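Local atomic coordinates of uncharacterized protein (Escherichia coli UMEA 3162-1, PDB entry 4X5M), a protein that mediates facilitative transport of sugars across the membrane as a homodimer, probably by rocking movements that open its cavity to one side and then the other. Residues T3-G8 with D59-I64; E33-V38 with A74-I79; T45-W50 with I67-L72. One frame throughout, in Å; residues are numbered along the deposited sequence.

Overall arrangement
From the N terminus the chain runs up helix 3-17, through helix 20-29 and a loop into helix 37-57, and back along helix 60-86, which enters all three contacts. Contact 1 closes the longest loop, bringing the start of the first helix onto the start of the last. Contact 2 joins the entry of helix 37-57 to the later part of helix 60-86 and crosses contact 1 in sequence, as does contact 3. Contact 3 pairs the middles of these same two helices, within the loop that contact 2 spans. Contacts 1 and 2 lie on opposite sides of the chain's centre, their centres about 28 Å apart, and contact 3 touches both.

Contact 1: T3-G8 with D59-I64; sequences TILLTG and DFAVLI. With OLB ((2S)-2,3-dihydroxypropyl (9Z)-octadec-9-enoate), chain G; OLA (oleic acid), chain F.
Gly8 and Ala61 form the close approach between helices 3-17 and 60-86, their CA atoms 5.1 Å apart. The packing is side chain against bare backbone: the methyl group of Ala61 points toward the other helix and rests on the main chain of Gly8, with CB 3.6 Å from Gly8 C. A beta carbon on Gly8 would fall 2.6 Å from Ala61 CB, a clash, and it is the pairing of glycine with a small residue that lets the helices come so near. Leu5 borders this spot one turn earlier. With CG anti to the backbone N (chi1 173°), its end swings inward, and CD1 comes within 4.5 Å of Ala61 CB.

Hydrogen bonds do not cross the interface but shape each helix start. Asp59 is the N-cap of helix 60-86: Val62 N donates to Asp59 OD1 over 3.1 Å, nearly straight at 168°, arriving from above the carboxylate plane. On the other helix, Thr7 OG1 donates to Thr3 O at 2.6 Å, and the same carbonyl also receives Thr7 N, a double grip.

Two lipids lie against helix 60-86. Ile64 CD1 lies 3.8 Å from C17 of an oleic acid, methyl to alkyl chain, whereas Val62 CG1 meets oxygen O23 of the monoolein-type glyceride at 3.4 Å.

Helix 37-57 covers another side of helix 60-86, where Leu63 packs on Ile51 and Ile55. The second subunit closes in as well: its Tyr53 OH is hydrogen-bonded to Asp59 OD1 and its Arg57 makes a long, weak ion pair with Asp59 OD2, which is consistent with a cavity shut at this end in the inward-open state. Helix 60-86 thus lies between helix 3-17 and helix 37-57 of its own chain.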
loop_
_atom_site.group_PDB
_atom_site.type_symbol
_atom_site.label_atom_id
_atom_site.label_comp_id
_atom_site.label_asym_id
_atom_site.label_seq_id
_atom_site.Cartn_x
_atom_site.Cartn_y
_atom_site.Cartn_z
ATOM N N THR A 3 18.704 6.454 -13.971
ATOM C CA THR A 3 17.312 6.368 -14.396
ATOM C C THR A 3 16.556 5.290 -13.627
ATOM O O THR A 3 15.326 5.293 -13.590
ATOM C CB THR A 3 17.192 6.056 -15.900
ATOM O OG1 THR A 3 17.447 4.663 -16.120
ATOM C CG2 THR A 3 18.176 6.889 -16.703
ATOM N N ILE A 4 17.287 4.360 -13.023
ATOM C CA ILE A 4 16.641 3.259 -12.319
ATOM C C ILE A 4 16.185 3.720 -10.933
ATOM O O ILE A 4 15.144 3.285 -10.445
ATOM C CB ILE A 4 17.569 2.010 -12.215
ATOM C CG1 ILE A 4 18.590 2.136 -11.083
ATOM C CG2 ILE A 4 18.288 1.770 -13.531
ATOM C CD1 ILE A 4 18.336 1.207 -9.915
ATOM N N LEU A 5 16.944 4.623 -10.315
ATOM C CA LEU A 5 16.556 5.174 -9.020
ATOM C C LEU A 5 15.375 6.116 -9.197
ATOM O O LEU A 5 14.461 6.152 -8.371
ATOM C CB LEU A 5 17.726 5.908 -8.358
ATOM C CG LEU A 5 17.408 6.667 -7.065
ATOM C CD1 LEU A 5 16.840 5.735 -6.004
ATOM C CD2 LEU A 5 18.641 7.389 -6.538
ATOM N N LEU A 6 15.411 6.881 -10.284
ATOM C CA LEU A 6 14.317 7.773 -10.643
ATOM C C LEU A 6 13.027 6.991 -10.861
ATOM O O LEU A 6 11.938 7.489 -10.580
ATOM C CB LEU A 6 14.673 8.575 -11.898
ATOM C CG LEU A 6 15.071 10.041 -11.705
ATOM C CD1 LEU A 6 15.763 10.252 -10.367
ATOM C CD2 LEU A 6 15.965 10.502 -12.846
ATOM N N THR A 7 13.159 5.766 -11.362
ATOM C CA THR A 7 12.010 4.892 -11.569
ATOM C C THR A 7 11.372 4.514 -10.236
ATOM O O THR A 7 10.148 4.524 -10.095
ATOM C CB THR A 7 12.404 3.609 -12.329
ATOM O OG1 THR A 7 13.058 3.959 -13.554
ATOM C CG2 THR A 7 11.173 2.768 -12.639
ATOM N N GLY A 8 12.211 4.189 -9.258
ATOM C CA GLY A 8 11.739 3.840 -7.930
ATOM C C GLY A 8 11.075 5.009 -7.231
ATOM O O GLY A 8 10.040 4.850 -6.580
ATOM N N ASP A 59 18.426 0.986 -0.671
ATOM C CA ASP A 59 17.370 1.355 -1.603
ATOM C C ASP A 59 16.573 2.530 -1.053
ATOM O O ASP A 59 15.670 2.349 -0.235
ATOM C CB ASP A 59 16.454 0.155 -1.861
ATOM C CG ASP A 59 15.593 0.326 -3.097
ATOM O OD1 ASP A 59 15.129 1.454 -3.361
ATOM O OD2 ASP A 59 15.383 -0.677 -3.812
ATOM N N PHE A 60 16.905 3.736 -1.504
ATOM C CA PHE A 60 16.260 4.936 -0.987
ATOM C C PHE A 60 14.812 5.047 -1.452
ATOM O O PHE A 60 13.990 5.676 -0.789
ATOM C CB PHE A 60 17.037 6.189 -1.395
ATOM C CG PHE A 60 16.504 7.452 -0.780
ATOM C CD1 PHE A 60 16.769 7.756 0.546
ATOM C CD2 PHE A 60 15.732 8.330 -1.523
ATOM C CE1 PHE A 60 16.276 8.913 1.120
ATOM C CE2 PHE A 60 15.237 9.490 -0.954
ATOM C CZ PHE A 60 15.509 9.782 0.368
ATOM N N ALA A 61 14.505 4.439 -2.595
ATOM C CA ALA A 61 13.141 4.433 -3.108
ATOM C C ALA A 61 12.223 3.665 -2.164
ATOM O O ALA A 61 11.160 4.151 -1.781
ATOM C CB ALA A 61 13.096 3.831 -4.503
ATOM N N VAL A 62 12.648 2.461 -1.791
ATOM C CA VAL A 62 11.908 1.642 -0.840
ATOM C C VAL A 62 11.861 2.323 0.523
ATOM O O VAL A 62 10.827 2.329 1.193
ATOM C CB VAL A 62 12.537 0.239 -0.702
ATOM C CG1 VAL A 62 11.922 -0.522 0.463
ATOM C CG2 VAL A 62 12.381 -0.542 -2.001
ATOM N N LEU A 63 12.988 2.909 0.916
ATOM C CA LEU A 63 13.107 3.587 2.203
ATOM C C LEU A 63 12.116 4.735 2.364
ATOM O O LEU A 63 11.288 4.720 3.274
ATOM C CB LEU A 63 14.532 4.109 2.398
ATOM C CG LEU A 63 15.454 3.242 3.256
ATOM C CD1 LEU A 63 16.828 3.881 3.392
ATOM C CD2 LEU A 63 14.833 3.006 4.625
ATOM N N ILE A 64 12.200 5.727 1.482
ATOM C CA ILE A 64 11.375 6.925 1.609
ATOM C C ILE A 64 9.890 6.607 1.432
ATOM O O ILE A 64 9.037 7.268 2.020
ATOM C CB ILE A 64 11.800 8.022 0.596
ATOM C CG1 ILE A 64 11.167 9.368 0.960
ATOM C CG2 ILE A 64 11.451 7.622 -0.836
ATOM C CD1 ILE A 64 11.532 10.492 0.014
HETATM C C1 OLB G . 4.589 0.117 0.844
HETATM C C2 OLB G . 3.329 0.924 0.625
HETATM C C3 OLB G . 2.166 0.140 1.191
HETATM C C4 OLB G . 1.037 0.059 0.181
HETATM C C5 OLB G . 0.351 -1.293 0.293
HETATM O O19 OLB G . 4.656 -0.660 1.775
HETATM O O20 OLB G . 5.673 0.256 -0.038
HETATM C C21 OLB G . 6.519 -0.868 -0.068
HETATM C C22 OLB G . 7.441 -0.757 -1.258
HETATM O O23 OLB G . 8.730 -0.412 -0.813
HETATM C C24 OLB G . 7.496 -2.085 -1.975
HETATM O O25 OLB G . 6.561 -2.076 -3.029
HETATM C C6 OLB G . -0.750 -1.469 -0.736
HETATM C C7 OLB G . -1.901 -0.520 -0.448
HETATM C C8 OLB G . -3.197 -1.240 -0.090
HETATM C C9 OLB G . -4.059 -1.506 -1.314
HETATM C C10 OLB G . -4.968 -0.625 -1.792
HETATM C C11 OLB G . -5.211 0.706 -1.118
HETATM C C12 OLB G . -6.259 0.565 -0.029
HETATM C C13 OLB G . -5.727 1.274 1.199
HETATM C C14 OLB G . -6.324 0.711 2.469
HETATM C C15 OLB G . -5.685 1.427 3.636
HETATM C C16 OLB G . -4.194 1.167 3.606
HETATM C C17 OLB G . -3.441 2.432 3.952
HETATM C C18 OLB G . -2.187 2.487 3.112
HETATM C C12 OLA F . 10.843 12.993 -5.954
HETATM C C13 OLA F . 9.555 12.298 -5.576
HETATM C C14 OLA F . 9.752 11.563 -4.269
HETATM C C15 OLA F . 8.580 10.638 -4.029
HETATM C C16 OLA F . 8.916 9.708 -2.885
HETATM C C17 OLA F . 8.134 10.121 -1.658
HETATM C C18 OLA F . 6.874 9.290 -1.570
#

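Contact 2: E33-V38 with A74-I79; sequences EGISVV and APVLVI. With OLA (oleic acid), chain D.
In the PQ-loop transmembrane bundle of SemiSWEET, the stretch leading into helix 37-57 packs through Ile35 and Val37 on Val76 and Leu77 of helix 60-86. The contact is wholly apolar and consists of two methyl-to-methyl meetings. Ile35 CD1 reaches Val76 CG1 at 3.7 Å, and two residues on from Ile35, Val37 CG1 lies 4.0 Å from Leu77 CD1, Leu77 being the residue after Val76. In each pair the two side chains run at about a right angle to one another, touching at a single branch and not lying alongside. The CA atoms of Val37 and Leu77 are 6.7 Å apart.

Ile35 points toward helix 60-86 and extends fully, its CG1 anti to the carbonyl carbon (chi1 -63°) and its outer bond also extended, which carries CD1 out to Val76. Leu77 starts off to one side, and it is the end of its side chain that bends nearer to Val37.

Between these two contact residues, Ser36 turns its CB away from the interface and serves as the N-cap, its OG bonded to Met39 N in the first turn of helix 37-57. Ahead of it, Gly34 has a positive phi of 94°, a conformation in which a beta carbon would press on the carbonyl O of Glu33. Around these pairs, Ile35 and Val76 both pack on Tyr40, and Val37 also touches Thr80, Leu81 and Arg84 further along helix 60-86.

Helix 60-86 is kinked at Pro75, whose N makes no bond to the preceding turn; regular bonding follows, with Val78 N to Ala74 O at 3.0 Å. An oleic acid flanks this helix, its tail meeting Val78 and its carboxylate O2 lying 3.6 Å from Ile79 CG1.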
loop_
_atom_site.group_PDB
_atom_site.type_symbol
_atom_site.label_atom_id
_atom_site.label_comp_id
_atom_site.label_asym_id
_atom_site.label_seq_id
_atom_site.Cartn_x
_atom_site.Cartn_y
_atom_site.Cartn_z
ATOM N N GLU A 33 -13.989 4.857 11.919
ATOM C CA GLU A 33 -14.978 3.793 11.776
ATOM C C GLU A 33 -14.606 2.848 10.636
ATOM O O GLU A 33 -14.300 3.287 9.527
ATOM C CB GLU A 33 -16.375 4.376 11.540
ATOM C CG GLU A 33 -17.056 4.899 12.798
ATOM N N GLY A 34 -14.627 1.548 10.918
ATOM C CA GLY A 34 -14.328 0.546 9.912
ATOM C C GLY A 34 -12.876 0.110 9.917
ATOM O O GLY A 34 -12.547 -0.990 9.471
ATOM N N ILE A 35 -12.004 0.976 10.426
ATOM C CA ILE A 35 -10.575 0.685 10.476
ATOM C C ILE A 35 -10.271 -0.470 11.423
ATOM O O ILE A 35 -10.627 -0.431 12.601
ATOM C CB ILE A 35 -9.766 1.921 10.914
ATOM C CG1 ILE A 35 -9.925 3.048 9.893
ATOM C CG2 ILE A 35 -8.298 1.561 11.088
ATOM C CD1 ILE A 35 -9.138 4.295 10.228
ATOM N N SER A 36 -9.616 -1.501 10.898
ATOM C CA SER A 36 -9.230 -2.652 11.705
ATOM C C SER A 36 -7.871 -2.445 12.359
ATOM O O SER A 36 -6.878 -2.176 11.681
ATOM C CB SER A 36 -9.208 -3.921 10.856
ATOM O OG SER A 36 -8.531 -4.968 11.528
ATOM N N VAL A 37 -7.838 -2.576 13.681
ATOM C CA VAL A 37 -6.595 -2.467 14.436
ATOM C C VAL A 37 -5.604 -3.546 14.009
ATOM O O VAL A 37 -4.423 -3.267 13.796
ATOM C CB VAL A 37 -6.850 -2.572 15.953
ATOM C CG1 VAL A 37 -5.535 -2.611 16.717
ATOM C CG2 VAL A 37 -7.713 -1.412 16.426
ATOM N N VAL A 38 -6.099 -4.773 13.869
ATOM C CA VAL A 38 -5.264 -5.909 13.483
ATOM C C VAL A 38 -4.615 -5.705 12.116
ATOM O O VAL A 38 -3.424 -5.967 11.940
ATOM C CB VAL A 38 -6.079 -7.221 13.463
ATOM C CG1 VAL A 38 -5.251 -8.360 12.880
ATOM C CG2 VAL A 38 -6.556 -7.570 14.862
ATOM N N ALA A 74 0.885 5.282 11.109
ATOM C CA ALA A 74 1.002 5.265 12.567
ATOM C C ALA A 74 0.018 6.215 13.269
ATOM O O ALA A 74 -0.614 5.815 14.246
ATOM C CB ALA A 74 2.439 5.580 12.993
ATOM N N PRO A 75 -0.120 7.469 12.787
ATOM C CA PRO A 75 -1.117 8.330 13.436
ATOM C C PRO A 75 -2.542 7.801 13.295
ATOM O O PRO A 75 -3.351 7.988 14.204
ATOM C CB PRO A 75 -0.960 9.665 12.698
ATOM C CG PRO A 75 0.431 9.649 12.193
ATOM C CD PRO A 75 0.675 8.226 11.801
ATOM N N VAL A 76 -2.841 7.156 12.171
ATOM C CA VAL A 76 -4.159 6.568 11.950
ATOM C C VAL A 76 -4.462 5.489 12.989
ATOM O O VAL A 76 -5.558 5.447 13.553
ATOM C CB VAL A 76 -4.280 5.969 10.533
ATOM C CG1 VAL A 76 -5.548 5.137 10.405
ATOM C CG2 VAL A 76 -4.260 7.073 9.489
ATOM N N LEU A 77 -3.484 4.626 13.251
ATOM C CA LEU A 77 -3.652 3.575 14.251
ATOM C C LEU A 77 -3.791 4.170 15.651
ATOM O O LEU A 77 -4.601 3.700 16.452
ATOM C CB LEU A 77 -2.482 2.588 14.209
ATOM C CG LEU A 77 -2.539 1.443 15.228
ATOM C CD1 LEU A 77 -3.868 0.708 15.144
ATOM C CD2 LEU A 77 -1.385 0.475 15.029
ATOM N N VAL A 78 -3.004 5.205 15.937
ATOM C CA VAL A 78 -3.066 5.893 17.226
ATOM C C VAL A 78 -4.468 6.426 17.508
ATOM O O VAL A 78 -5.037 6.170 18.569
ATOM C CB VAL A 78 -2.063 7.065 17.296
ATOM C CG1 VAL A 78 -2.400 7.987 18.461
ATOM C CG2 VAL A 78 -0.643 6.546 17.420
ATOM N N ILE A 79 -5.016 7.165 16.550
ATOM C CA ILE A 79 -6.366 7.706 16.669
ATOM C C ILE A 79 -7.394 6.583 16.799
ATOM O O ILE A 79 -8.350 6.688 17.571
ATOM C CB ILE A 79 -6.723 8.597 15.459
ATOM C CG1 ILE A 79 -5.741 9.764 15.346
ATOM C CG2 ILE A 79 -8.149 9.116 15.572
ATOM C CD1 ILE A 79 -5.920 10.592 14.092
HETATM C C1 OLA D . -2.822 12.476 16.263
HETATM O O1 OLA D . -3.810 12.575 17.038
HETATM O O2 OLA D . -2.548 11.370 15.727
HETATM C C2 OLA D . -1.963 13.686 15.974
HETATM C C3 OLA D . -0.678 13.238 15.314
HETATM C C4 OLA D . 0.378 12.997 16.371
HETATM C C5 OLA D . 1.485 12.141 15.795
HETATM C C6 OLA D . 1.896 11.105 16.817
HETATM C C7 OLA D . 2.242 9.810 16.116
HETATM C C8 OLA D . 2.664 8.774 17.137
HETATM C C9 OLA D . 4.065 9.081 17.619
HETATM C C10 OLA D . 4.880 8.083 18.015
HETATM C C11 OLA D . 4.405 6.646 17.975
HETATM C C12 OLA D . 5.570 5.724 18.268
HETATM C C13 OLA D . 6.426 5.582 17.028
HETATM C C14 OLA D . 7.798 5.070 17.407
HETATM C C15 OLA D . 8.653 4.953 16.163
HETATM C C16 OLA D . 10.018 4.405 16.520
HETATM C C17 OLA D . 10.640 3.788 15.288
HETATM C C18 OLA D . 12.100 3.489 15.546
#

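Contact 3: T45-W50 with I67-L72; sequences TGVISW and IVTLFL. With OLA (oleic acid), chain E; OLB ((2S)-2,3-dihydroxypropyl (9Z)-octadec-9-enoate), chain G.
Val47 meets helix 60-86 with both of its branches. CG1 is anti to the backbone N (chi1 169°) and lies 4.1 Å from Leu70 CB, while CG2, on the other branch, touches Thr69 CG2 at 3.9 Å. The valine thus straddles two consecutive residues of the opposing helix. Ile48 begins off to one side, but with CG1 anti to the carbonyl carbon (chi1 -64°) and a further bend beyond it, its CD1 comes round to Leu70 CD1 at 4.1 Å. All three pairs cross obliquely. The helix segments themselves run roughly antiparallel, at 151°, with axes 9.6 Å apart.

Thr69 offers its methyl to Val47 because its OG1 turns back to bond to Ala65 O in its own helix. Ser49 makes a similar internal bond: its OG and N approach Thr45 O from opposite faces of the carbonyl plane, OG at 2.9 Å.

Two lipids flank the pair. Leu70 CD2 and the face of the Phe71 ring lie against an oleic acid, whose C18 sits 3.6 Å above that ring toward its rim. The Trp50 indole receives the glyceride instead, C24 of the glycerol head lying over one face, 3.9 Å from Trp50 CZ2, while NE1 is hydrogen-bonded to Thr15 OG1 of the second subunit. Were Trp50 replaced by an alanine, Thr15 of the second subunit would probably lose this donor and the glycerol head the flat wall against it.

Between segments 45-50 and 67-72 the contact is purely apolar, with no hydrogen bond across it; polar bonds run within each helix, to the second subunit and to the glyceride, which Asn66 of each subunit holds. The indole wall and paired asparagines are consistent with the place where sugar binds, as in related SemiSWEETs.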
loop_
_atom_site.group_PDB
_atom_site.type_symbol
_atom_site.label_atom_id
_atom_site.label_comp_id
_atom_site.label_asym_id
_atom_site.label_seq_id
_atom_site.Cartn_x
_atom_site.Cartn_y
_atom_site.Cartn_z
ATOM N N THR A 45 3.803 -3.611 10.734
ATOM C CA THR A 45 4.841 -4.622 10.909
ATOM C C THR A 45 5.619 -4.806 9.609
ATOM O O THR A 45 6.848 -4.899 9.611
ATOM C CB THR A 45 4.249 -5.975 11.354
ATOM O OG1 THR A 45 3.626 -5.826 12.636
ATOM C CG2 THR A 45 5.336 -7.033 11.451
ATOM N N GLY A 46 4.891 -4.844 8.498
ATOM C CA GLY A 46 5.507 -4.966 7.191
ATOM C C GLY A 46 6.260 -3.712 6.787
ATOM O O GLY A 46 7.341 -3.794 6.200
ATOM N N VAL A 47 5.689 -2.552 7.100
ATOM C CA VAL A 47 6.315 -1.270 6.781
ATOM C C VAL A 47 7.674 -1.141 7.459
ATOM O O VAL A 47 8.659 -0.752 6.830
ATOM C CB VAL A 47 5.421 -0.081 7.196
ATOM C CG1 VAL A 47 6.192 1.227 7.108
ATOM C CG2 VAL A 47 4.176 -0.023 6.326
ATOM N N ILE A 48 7.719 -1.478 8.745
ATOM C CA ILE A 48 8.968 -1.481 9.498
ATOM C C ILE A 48 9.980 -2.431 8.860
ATOM O O ILE A 48 11.162 -2.107 8.737
ATOM C CB ILE A 48 8.736 -1.886 10.970
ATOM C CG1 ILE A 48 7.855 -0.853 11.678
ATOM C CG2 ILE A 48 10.057 -2.046 11.701
ATOM C CD1 ILE A 48 8.422 0.550 11.667
ATOM N N SER A 49 9.501 -3.597 8.438
ATOM C CA SER A 49 10.359 -4.596 7.811
ATOM C C SER A 49 10.890 -4.117 6.458
ATOM O O SER A 49 12.025 -4.422 6.091
ATOM C CB SER A 49 9.606 -5.918 7.651
ATOM O OG SER A 49 9.180 -6.422 8.905
ATOM N N TRP A 50 10.070 -3.374 5.720
ATOM C CA TRP A 50 10.513 -2.776 4.460
ATOM C C TRP A 50 11.637 -1.777 4.704
ATOM O O TRP A 50 12.585 -1.690 3.922
ATOM C CB TRP A 50 9.357 -2.079 3.738
ATOM C CG TRP A 50 8.475 -2.979 2.926
ATOM C CD1 TRP A 50 7.151 -3.231 3.135
ATOM C CD2 TRP A 50 8.848 -3.738 1.769
ATOM N NE1 TRP A 50 6.677 -4.101 2.184
ATOM C CE2 TRP A 50 7.703 -4.429 1.332
ATOM C CE3 TRP A 50 10.043 -3.904 1.060
ATOM C CZ2 TRP A 50 7.710 -5.270 0.222
ATOM C CZ3 TRP A 50 10.053 -4.741 -0.043
ATOM C CH2 TRP A 50 8.893 -5.414 -0.450
ATOM N N ILE A 67 8.855 5.087 4.870
ATOM C CA ILE A 67 8.999 6.046 5.960
ATOM C C ILE A 67 7.826 7.020 5.938
ATOM O O ILE A 67 7.227 7.304 6.975
ATOM C CB ILE A 67 10.331 6.819 5.881
ATOM C CG1 ILE A 67 11.501 5.893 6.216
ATOM C CG2 ILE A 67 10.321 7.999 6.841
ATOM C CD1 ILE A 67 12.863 6.535 6.045
ATOM N N VAL A 68 7.492 7.517 4.749
ATOM C CA VAL A 68 6.333 8.389 4.588
ATOM C C VAL A 68 5.050 7.634 4.929
ATOM O O VAL A 68 4.158 8.172 5.590
ATOM C CB VAL A 68 6.234 8.954 3.152
ATOM C CG1 VAL A 68 4.953 9.752 2.981
ATOM C CG2 VAL A 68 7.439 9.821 2.840
ATOM N N THR A 69 4.973 6.382 4.486
ATOM C CA THR A 69 3.848 5.512 4.818
ATOM C C THR A 69 3.706 5.375 6.331
ATOM O O THR A 69 2.598 5.418 6.867
ATOM C CB THR A 69 4.008 4.110 4.191
ATOM O OG1 THR A 69 4.047 4.224 2.764
ATOM C CG2 THR A 69 2.850 3.209 4.585
ATOM N N LEU A 70 4.838 5.226 7.011
ATOM C CA LEU A 70 4.852 5.112 8.466
ATOM C C LEU A 70 4.285 6.365 9.130
ATOM O O LEU A 70 3.514 6.276 10.084
ATOM C CB LEU A 70 6.275 4.849 8.968
ATOM C CG LEU A 70 6.458 4.761 10.485
ATOM C CD1 LEU A 70 5.674 3.589 11.058
ATOM C CD2 LEU A 70 7.933 4.654 10.844
ATOM N N PHE A 71 4.664 7.530 8.613
ATOM C CA PHE A 71 4.198 8.803 9.160
ATOM C C PHE A 71 2.721 9.053 8.869
ATOM O O PHE A 71 2.107 9.944 9.454
ATOM C CB PHE A 71 5.037 9.960 8.611
ATOM C CG PHE A 71 6.266 10.258 9.423
ATOM C CD1 PHE A 71 7.415 9.501 9.270
ATOM C CD2 PHE A 71 6.272 11.299 10.336
ATOM C CE1 PHE A 71 8.547 9.775 10.016
ATOM C CE2 PHE A 71 7.399 11.579 11.085
ATOM C CZ PHE A 71 8.538 10.817 10.925
ATOM N N LEU A 72 2.155 8.267 7.957
ATOM C CA LEU A 72 0.739 8.376 7.627
ATOM C C LEU A 72 -0.080 7.303 8.333
ATOM O O LEU A 72 -1.189 7.563 8.799
ATOM C CB LEU A 72 0.532 8.282 6.113
ATOM C CG LEU A 72 0.886 9.528 5.299
ATOM C CD1 LEU A 72 0.710 9.271 3.809
ATOM C CD2 LEU A 72 0.034 10.706 5.747
HETATM C C1 OLA E . 20.327 5.129 5.740
HETATM O O1 OLA E . 21.134 4.815 6.655
HETATM O O2 OLA E . 20.486 4.677 4.576
HETATM C C2 OLA E . 19.164 6.048 6.043
HETATM C C3 OLA E . 18.061 5.251 6.704
HETATM C C4 OLA E . 17.553 5.977 7.930
HETATM C C5 OLA E . 16.898 4.967 8.847
HETATM C C6 OLA E . 15.822 5.629 9.680
HETATM C C7 OLA E . 15.015 4.560 10.386
HETATM C C8 OLA E . 13.922 5.203 11.210
HETATM C C9 OLA E . 12.662 5.302 10.379
HETATM C C10 OLA E . 11.599 6.005 10.824
HETATM C C11 OLA E . 11.646 6.711 12.162
HETATM C C12 OLA E . 10.358 7.477 12.363
HETATM C C13 OLA E . 10.430 8.289 13.637
HETATM C C14 OLA E . 9.137 8.138 14.412
HETATM C C15 OLA E . 7.953 8.434 13.517
HETATM C C16 OLA E . 6.692 7.914 14.171
HETATM C C17 OLA E . 5.529 8.045 13.213
HETATM C C18 OLA E . 5.033 9.474 13.207
HETATM C C1 OLB G . 4.589 0.117 0.844
HETATM C C2 OLB G . 3.329 0.924 0.625
HETATM C C3 OLB G . 2.166 0.140 1.191
HETATM C C4 OLB G . 1.037 0.059 0.181
HETATM C C5 OLB G . 0.351 -1.293 0.293
HETATM O O19 OLB G . 4.656 -0.660 1.775
HETATM O O20 OLB G . 5.673 0.256 -0.038
HETATM C C21 OLB G . 6.519 -0.868 -0.068
HETATM C C22 OLB G . 7.441 -0.757 -1.258
HETATM O O23 OLB G . 8.730 -0.412 -0.813
HETATM C C24 OLB G . 7.496 -2.085 -1.975
HETATM O O25 OLB G . 6.561 -2.076 -3.029
HETATM C C6 OLB G . -0.750 -1.469 -0.736
HETATM C C7 OLB G . -1.901 -0.520 -0.448
HETATM C C8 OLB G . -3.197 -1.240 -0.090
HETATM C C9 OLB G . -4.059 -1.506 -1.314
HETATM C C10 OLB G . -4.968 -0.625 -1.792
HETATM C C11 OLB G . -5.211 0.706 -1.118
HETATM C C12 OLB G . -6.259 0.565 -0.029
HETATM C C13 OLB G . -5.727 1.274 1.199
HETATM C C14 OLB G . -6.324 0.711 2.469
HETATM C C15 OLB G . -5.685 1.427 3.636
HETATM C C16 OLB G . -4.194 1.167 3.606
HETATM C C17 OLB G . -3.441 2.432 3.952
HETATM C C18 OLB G . -2.187 2.487 3.112
#